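Local coordinates for SH2 domain-containing protein 3C (Homo sapiens, PDB 3T6G) that acts as an adapter in cell adhesion and migration signalling, its C-terminal Cdc25-homology domain adopting a closed form that cannot perform canonical exchange but is required for binding BCAR1, at residues 43-48 / 274-279; 55-60 / 100-105. The protein carries 2 engineered substitutions. All coordinates share one frame; numbering follows the deposited sequence.

Contact 1: 43-48 / 274-279; sequences ELLAEV and LEVFST
V276 comes first along 274-279 to reach the other helix, with its two methyls shared between L44 and L45. V276 CG2 meets the tip of L44, 3.6 Å from L44 CD1, and stays near L44 CB. V276 CG1 turns to the other leucine and stands 4.0 Å from L45 CD2. This split follows from the valine torsion: with CG1 anti to the backbone N (chi1 170°), CG2 is left beside that N, and the branch opens over two neighbouring positions of the helix. The backbones need not come close for this, since the CA atoms of L44 and V276 are 8.0 Å apart. Here, in the all-helical Cdc25-homology domain, the last turn of helix 271-276 is laid against the C-terminal end of helix 35-46, and helix 93-115 continues the apolar surface with M109 against V276 and M106 against F277. F277, the next residue, has already left the helical path. Its ring presents F277 CZ to L45 CD2 at 3.8 Å, the methyl approaching obliquely, so that one leucine methyl serves both the valine and the phenylalanine. S278 then sits at the N-cap of helix 279-287, where its OG caps F281 N, and the chain turns directly from one helix into the next. V276 O accepts a hydrogen bond from the side-chain amide, NE2, of Q282.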
loop_
_atom_site.group_PDB
_atom_site.type_symbol
_atom_site.label_atom_id
_atom_site.label_comp_id
_atom_site.label_asym_id
_atom_site.label_seq_id
_atom_site.Cartn_x
_atom_site.Cartn_y
_atom_site.Cartn_z
ATOM N N GLU A 43 24.453 -8.289 12.574
ATOM C CA GLU A 43 24.533 -8.573 13.992
ATOM C C GLU A 43 23.221 -8.212 14.683
ATOM O O GLU A 43 22.644 -9.048 15.371
ATOM C CB GLU A 43 25.731 -7.869 14.629
ATOM C CG GLU A 43 27.038 -8.643 14.428
ATOM C CD GLU A 43 28.298 -7.835 14.723
ATOM O OE1 GLU A 43 28.213 -6.785 15.405
ATOM O OE2 GLU A 43 29.381 -8.264 14.258
ATOM N N LEU A 44 22.725 -6.988 14.476
ATOM C CA LEU A 44 21.514 -6.547 15.180
ATOM C C LEU A 44 20.314 -7.430 14.879
ATOM O O LEU A 44 19.563 -7.775 15.782
ATOM C CB LEU A 44 21.193 -5.084 14.884
ATOM C CG LEU A 44 22.214 -4.121 15.493
ATOM C CD1 LEU A 44 22.137 -2.774 14.812
ATOM C CD2 LEU A 44 22.050 -4.002 17.019
ATOM N N LEU A 45 20.145 -7.804 13.612
ATOM C CA LEU A 45 19.048 -8.678 13.212
ATOM C C LEU A 45 19.234 -10.057 13.836
ATOM O O LEU A 45 18.286 -10.638 14.378
ATOM C CB LEU A 45 18.937 -8.765 11.681
ATOM C CG LEU A 45 18.621 -7.454 10.942
ATOM C CD1 LEU A 45 18.859 -7.539 9.414
ATOM C CD2 LEU A 45 17.188 -7.042 11.259
ATOM N N ALA A 46 20.463 -10.566 13.779
ATOM C CA ALA A 46 20.775 -11.894 14.326
ATOM C C ALA A 46 20.564 -12.030 15.833
ATOM O O ALA A 46 20.169 -13.096 16.302
ATOM C CB ALA A 46 22.194 -12.300 13.971
ATOM N N GLU A 47 20.841 -10.960 16.579
ATOM C CA GLU A 47 20.833 -10.996 18.051
ATOM C C GLU A 47 19.513 -11.492 18.589
ATOM O O GLU A 47 19.416 -11.903 19.739
ATOM C CB GLU A 47 21.078 -9.598 18.653
ATOM C CG GLU A 47 22.526 -9.111 18.656
ATOM C CD GLU A 47 22.681 -7.681 19.190
ATOM O OE1 GLU A 47 21.806 -7.224 19.969
ATOM O OE2 GLU A 47 23.678 -7.011 18.822
ATOM N N VAL A 48 18.479 -11.441 17.766
ATOM C CA VAL A 48 17.157 -11.534 18.331
ATOM C C VAL A 48 16.218 -12.389 17.482
ATOM O O VAL A 48 16.350 -12.459 16.261
ATOM C CB VAL A 48 16.603 -10.114 18.604
ATOM C CG1 VAL A 48 15.741 -9.611 17.445
ATOM C CG2 VAL A 48 15.831 -10.102 19.895
ATOM N N LEU A 274 15.040 -0.496 16.291
ATOM C CA LEU A 274 14.118 0.461 15.654
ATOM C C LEU A 274 14.871 1.203 14.569
ATOM O O LEU A 274 14.377 1.319 13.444
ATOM C CB LEU A 274 13.488 1.450 16.644
ATOM C CG LEU A 274 12.490 0.845 17.634
ATOM C CD1 LEU A 274 11.845 1.879 18.526
ATOM C CD2 LEU A 274 11.434 0.106 16.897
ATOM N N GLU A 275 16.084 1.668 14.863
ATOM C CA GLU A 275 16.821 2.345 13.792
ATOM C C GLU A 275 16.881 1.500 12.509
ATOM O O GLU A 275 16.630 2.019 11.401
ATOM C CB GLU A 275 18.218 2.717 14.232
ATOM C CG GLU A 275 18.940 3.601 13.248
ATOM C CD GLU A 275 19.992 4.460 13.936
ATOM O OE1 GLU A 275 19.952 4.558 15.187
ATOM O OE2 GLU A 275 20.860 5.033 13.234
ATOM N N VAL A 276 17.185 0.200 12.673
ATOM C CA VAL A 276 17.428 -0.723 11.552
ATOM C C VAL A 276 16.203 -0.822 10.651
ATOM O O VAL A 276 16.307 -0.920 9.434
ATOM C CB VAL A 276 17.832 -2.137 12.074
ATOM C CG1 VAL A 276 17.845 -3.128 10.961
ATOM C CG2 VAL A 276 19.218 -2.097 12.772
ATOM N N PHE A 277 15.034 -0.750 11.276
ATOM C CA PHE A 277 13.760 -0.881 10.596
ATOM C C PHE A 277 13.162 0.476 10.223
ATOM O O PHE A 277 11.951 0.593 9.975
ATOM C CB PHE A 277 12.791 -1.646 11.491
ATOM C CG PHE A 277 13.050 -3.109 11.520
ATOM C CD1 PHE A 277 13.141 -3.831 10.327
ATOM C CD2 PHE A 277 13.239 -3.772 12.726
ATOM C CE1 PHE A 277 13.398 -5.195 10.343
ATOM C CE2 PHE A 277 13.496 -5.139 12.750
ATOM C CZ PHE A 277 13.581 -5.847 11.561
ATOM N N SER A 278 14.011 1.498 10.200
ATOM C CA SER A 278 13.569 2.815 9.796
ATOM C C SER A 278 14.017 3.072 8.352
ATOM O O SER A 278 15.183 2.791 8.001
ATOM C CB SER A 278 14.107 3.890 10.751
ATOM O OG SER A 278 15.059 4.719 10.106
ATOM N N THR A 279 13.089 3.596 7.532
ATOM C CA THR A 279 13.303 3.782 6.084
ATOM C C THR A 279 14.425 4.776 5.776
ATOM O O THR A 279 15.247 4.546 4.876
ATOM C CB THR A 279 12.036 4.261 5.366
ATOM O OG1 THR A 279 10.991 3.298 5.537
ATOM C CG2 THR A 279 12.323 4.442 3.884
#

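Contact 2: 55-60 / 100-105; sequences RHVTKV and LERFHT
R102 reaches from helix 93-115 to V60 of helix 50-64 through a side chain that is extended from CG to NE. Its CB points toward the other helix, and CG, anti to the backbone N (chi1 -166°), sets the chain off in that direction; CB, CG and CD cross the gap without touching V57 or V60. At NE the chain meets its charged partner, D61 OD1, in a salt bridge just beyond the end of 55-60. The carbonyl carbon of V60 lies over one face of the guanidinium, and V60 CG1 comes in obliquely on the same side, 3.7 Å from R102 CZ. NH1 is also beside that methyl, and hydrogen-bonds to F277 O and T279 OG1. R102 NH2, itself hydrogen-bonded to a residue flanking one of the segments, comes closest, 3.3 Å from V60 CG1. V57 O is a longer neighbour at the guanidinium edge, 3.8 Å from R102 NH2. A leucine in place of R102 would probably leave D61 without its positive mate and F277 O without this donor. The contact thus divides one group by chemistry: the apolar body of V60 lies against one side of the guanidinium, oxygens serve N-H groups, and D61 probably balances the charge.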
loop_
_atom_site.group_PDB
_atom_site.type_symbol
_atom_site.label_atom_id
_atom_site.label_comp_id
_atom_site.label_asym_id
_atom_site.label_seq_id
_atom_site.Cartn_x
_atom_site.Cartn_y
_atom_site.Cartn_z
ATOM N N ARG A 55 7.819 -7.578 16.208
ATOM C CA ARG A 55 7.258 -6.548 17.054
ATOM C C ARG A 55 7.894 -5.214 16.712
ATOM O O ARG A 55 7.217 -4.188 16.635
ATOM C CB ARG A 55 7.467 -6.874 18.519
ATOM C CG ARG A 55 6.375 -7.724 19.121
ATOM C CD ARG A 55 6.516 -7.771 20.647
ATOM N NE ARG A 55 6.011 -9.020 21.209
ATOM C CZ ARG A 55 6.774 -10.042 21.578
ATOM N NH1 ARG A 55 8.095 -9.964 21.464
ATOM N NH2 ARG A 55 6.219 -11.140 22.075
ATOM N N HIS A 56 9.198 -5.221 16.483
ATOM C CA HIS A 56 9.877 -3.973 16.187
ATOM C C HIS A 56 9.422 -3.282 14.895
ATOM O O HIS A 56 9.191 -2.076 14.915
ATOM C CB HIS A 56 11.382 -4.159 16.225
ATOM C CG HIS A 56 11.930 -4.178 17.619
ATOM N ND1 HIS A 56 11.556 -5.127 18.547
ATOM C CD2 HIS A 56 12.764 -3.328 18.262
ATOM C CE1 HIS A 56 12.156 -4.876 19.691
ATOM N NE2 HIS A 56 12.903 -3.793 19.546
ATOM N N VAL A 57 9.292 -4.035 13.787
ATOM C CA VAL A 57 8.926 -3.431 12.507
ATOM C C VAL A 57 7.503 -2.964 12.513
ATOM O O VAL A 57 7.185 -2.005 11.837
ATOM C CB VAL A 57 8.925 -4.398 11.316
ATOM C CG1 VAL A 57 9.820 -3.874 10.206
ATOM C CG2 VAL A 57 9.238 -5.783 11.749
ATOM N N THR A 58 6.643 -3.727 13.182
ATOM C CA THR A 58 5.246 -3.412 13.256
ATOM C C THR A 58 5.101 -2.048 13.901
ATOM O O THR A 58 4.295 -1.237 13.446
ATOM C CB THR A 58 4.499 -4.423 14.094
ATOM O OG1 THR A 58 4.482 -5.670 13.407
ATOM C CG2 THR A 58 3.067 -3.961 14.305
ATOM N N LYS A 59 5.886 -1.799 14.955
ATOM C CA LYS A 59 5.809 -0.528 15.670
ATOM C C LYS A 59 6.108 0.612 14.709
ATOM O O LYS A 59 5.358 1.580 14.600
ATOM C CB LYS A 59 6.812 -0.490 16.815
ATOM C CG LYS A 59 6.376 0.364 17.998
ATOM C CD LYS A 59 6.748 1.832 17.875
ATOM C CE LYS A 59 7.508 2.335 19.135
ATOM N NZ LYS A 59 6.741 2.262 20.422
ATOM N N VAL A 60 7.225 0.485 14.014
ATOM C CA VAL A 60 7.664 1.530 13.118
ATOM C C VAL A 60 6.685 1.665 11.951
ATOM O O VAL A 60 6.395 2.762 11.502
ATOM C CB VAL A 60 9.065 1.202 12.621
ATOM C CG1 VAL A 60 9.526 2.222 11.620
ATOM C CG2 VAL A 60 10.036 1.150 13.828
ATOM N N LEU A 100 5.158 3.324 -0.105
ATOM C CA LEU A 100 5.703 2.527 -1.202
ATOM C C LEU A 100 7.238 2.488 -1.129
ATOM O O LEU A 100 7.850 1.446 -1.407
ATOM C CB LEU A 100 5.220 3.012 -2.582
ATOM C CG LEU A 100 3.783 2.675 -3.028
ATOM C CD1 LEU A 100 3.358 3.523 -4.230
ATOM C CD2 LEU A 100 3.590 1.211 -3.345
ATOM N N GLU A 101 7.864 3.605 -0.759
ATOM C CA GLU A 101 9.313 3.606 -0.568
ATOM C C GLU A 101 9.649 2.649 0.556
ATOM O O GLU A 101 10.601 1.873 0.464
ATOM C CB GLU A 101 9.857 4.988 -0.219
ATOM C CG GLU A 101 11.374 5.000 0.027
ATOM C CD GLU A 101 12.194 4.990 -1.262
ATOM O OE1 GLU A 101 11.744 5.610 -2.245
ATOM O OE2 GLU A 101 13.284 4.374 -1.301
ATOM N N ARG A 102 8.843 2.694 1.609
ATOM C CA ARG A 102 9.128 1.892 2.782
ATOM C C ARG A 102 9.123 0.425 2.401
ATOM O O ARG A 102 10.093 -0.298 2.649
ATOM C CB ARG A 102 8.126 2.143 3.916
ATOM C CG ARG A 102 8.612 1.578 5.266
ATOM C CD ARG A 102 7.657 1.845 6.429
ATOM N NE ARG A 102 7.886 0.917 7.530
ATOM C CZ ARG A 102 9.002 0.882 8.264
ATOM N NH1 ARG A 102 10.008 1.726 8.030
ATOM N NH2 ARG A 102 9.117 0.005 9.243
ATOM N N PHE A 103 8.007 0.006 1.814
ATOM C CA PHE A 103 7.795 -1.355 1.344
ATOM C C PHE A 103 8.960 -1.886 0.485
ATOM O O PHE A 103 9.656 -2.838 0.884
ATOM C CB PHE A 103 6.490 -1.406 0.559
ATOM C CG PHE A 103 6.022 -2.795 0.224
ATOM C CD1 PHE A 103 5.213 -3.502 1.104
ATOM C CD2 PHE A 103 6.356 -3.379 -0.987
ATOM C CE1 PHE A 103 4.759 -4.768 0.789
ATOM C CE2 PHE A 103 5.896 -4.653 -1.310
ATOM C CZ PHE A 103 5.095 -5.344 -0.422
ATOM N N HIS A 104 9.200 -1.287 -0.678
ATOM C CA HIS A 104 10.250 -1.859 -1.498
ATOM C C HIS A 104 11.636 -1.756 -0.878
ATOM O O HIS A 104 12.457 -2.658 -1.027
ATOM C CB HIS A 104 10.265 -1.356 -2.943
ATOM C CG HIS A 104 11.082 -2.235 -3.849
ATOM N ND1 HIS A 104 10.918 -3.607 -3.896
ATOM C CD2 HIS A 104 12.104 -1.952 -4.695
ATOM C CE1 HIS A 104 11.783 -4.124 -4.750
ATOM N NE2 HIS A 104 12.511 -3.143 -5.252
ATOM N N THR A 105 11.904 -0.653 -0.196
ATOM C CA THR A 105 13.211 -0.453 0.404
ATOM C C THR A 105 13.512 -1.463 1.531
ATOM O O THR A 105 14.634 -1.938 1.672
ATOM C CB THR A 105 13.371 0.976 0.836
ATOM O OG1 THR A 105 13.534 1.755 -0.342
ATOM C CG2 THR A 105 14.610 1.167 1.725
#

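The two contacts have centres 12 Å apart, and contact 2 lies nearer the middle of the chain's volume. In sequence, 55-60 and 100-105 fall inside the long loop that contact 1 closes, between helix 35-46 and helix 271-276; helix 50-64 directly follows helix 35-46. The two contacts meet at F277, in the short link between helices 271-276 and 279-287, where F277 CD1 packs 3.3 Å from V57 CG1 and F277 O is 3.4 Å from V60 CG1. This link thus joins helices 35-46, 50-64 and 93-115, bringing helices early in the chain together with a late one, within a domain whose closed conformation is required for interaction with BCAR1.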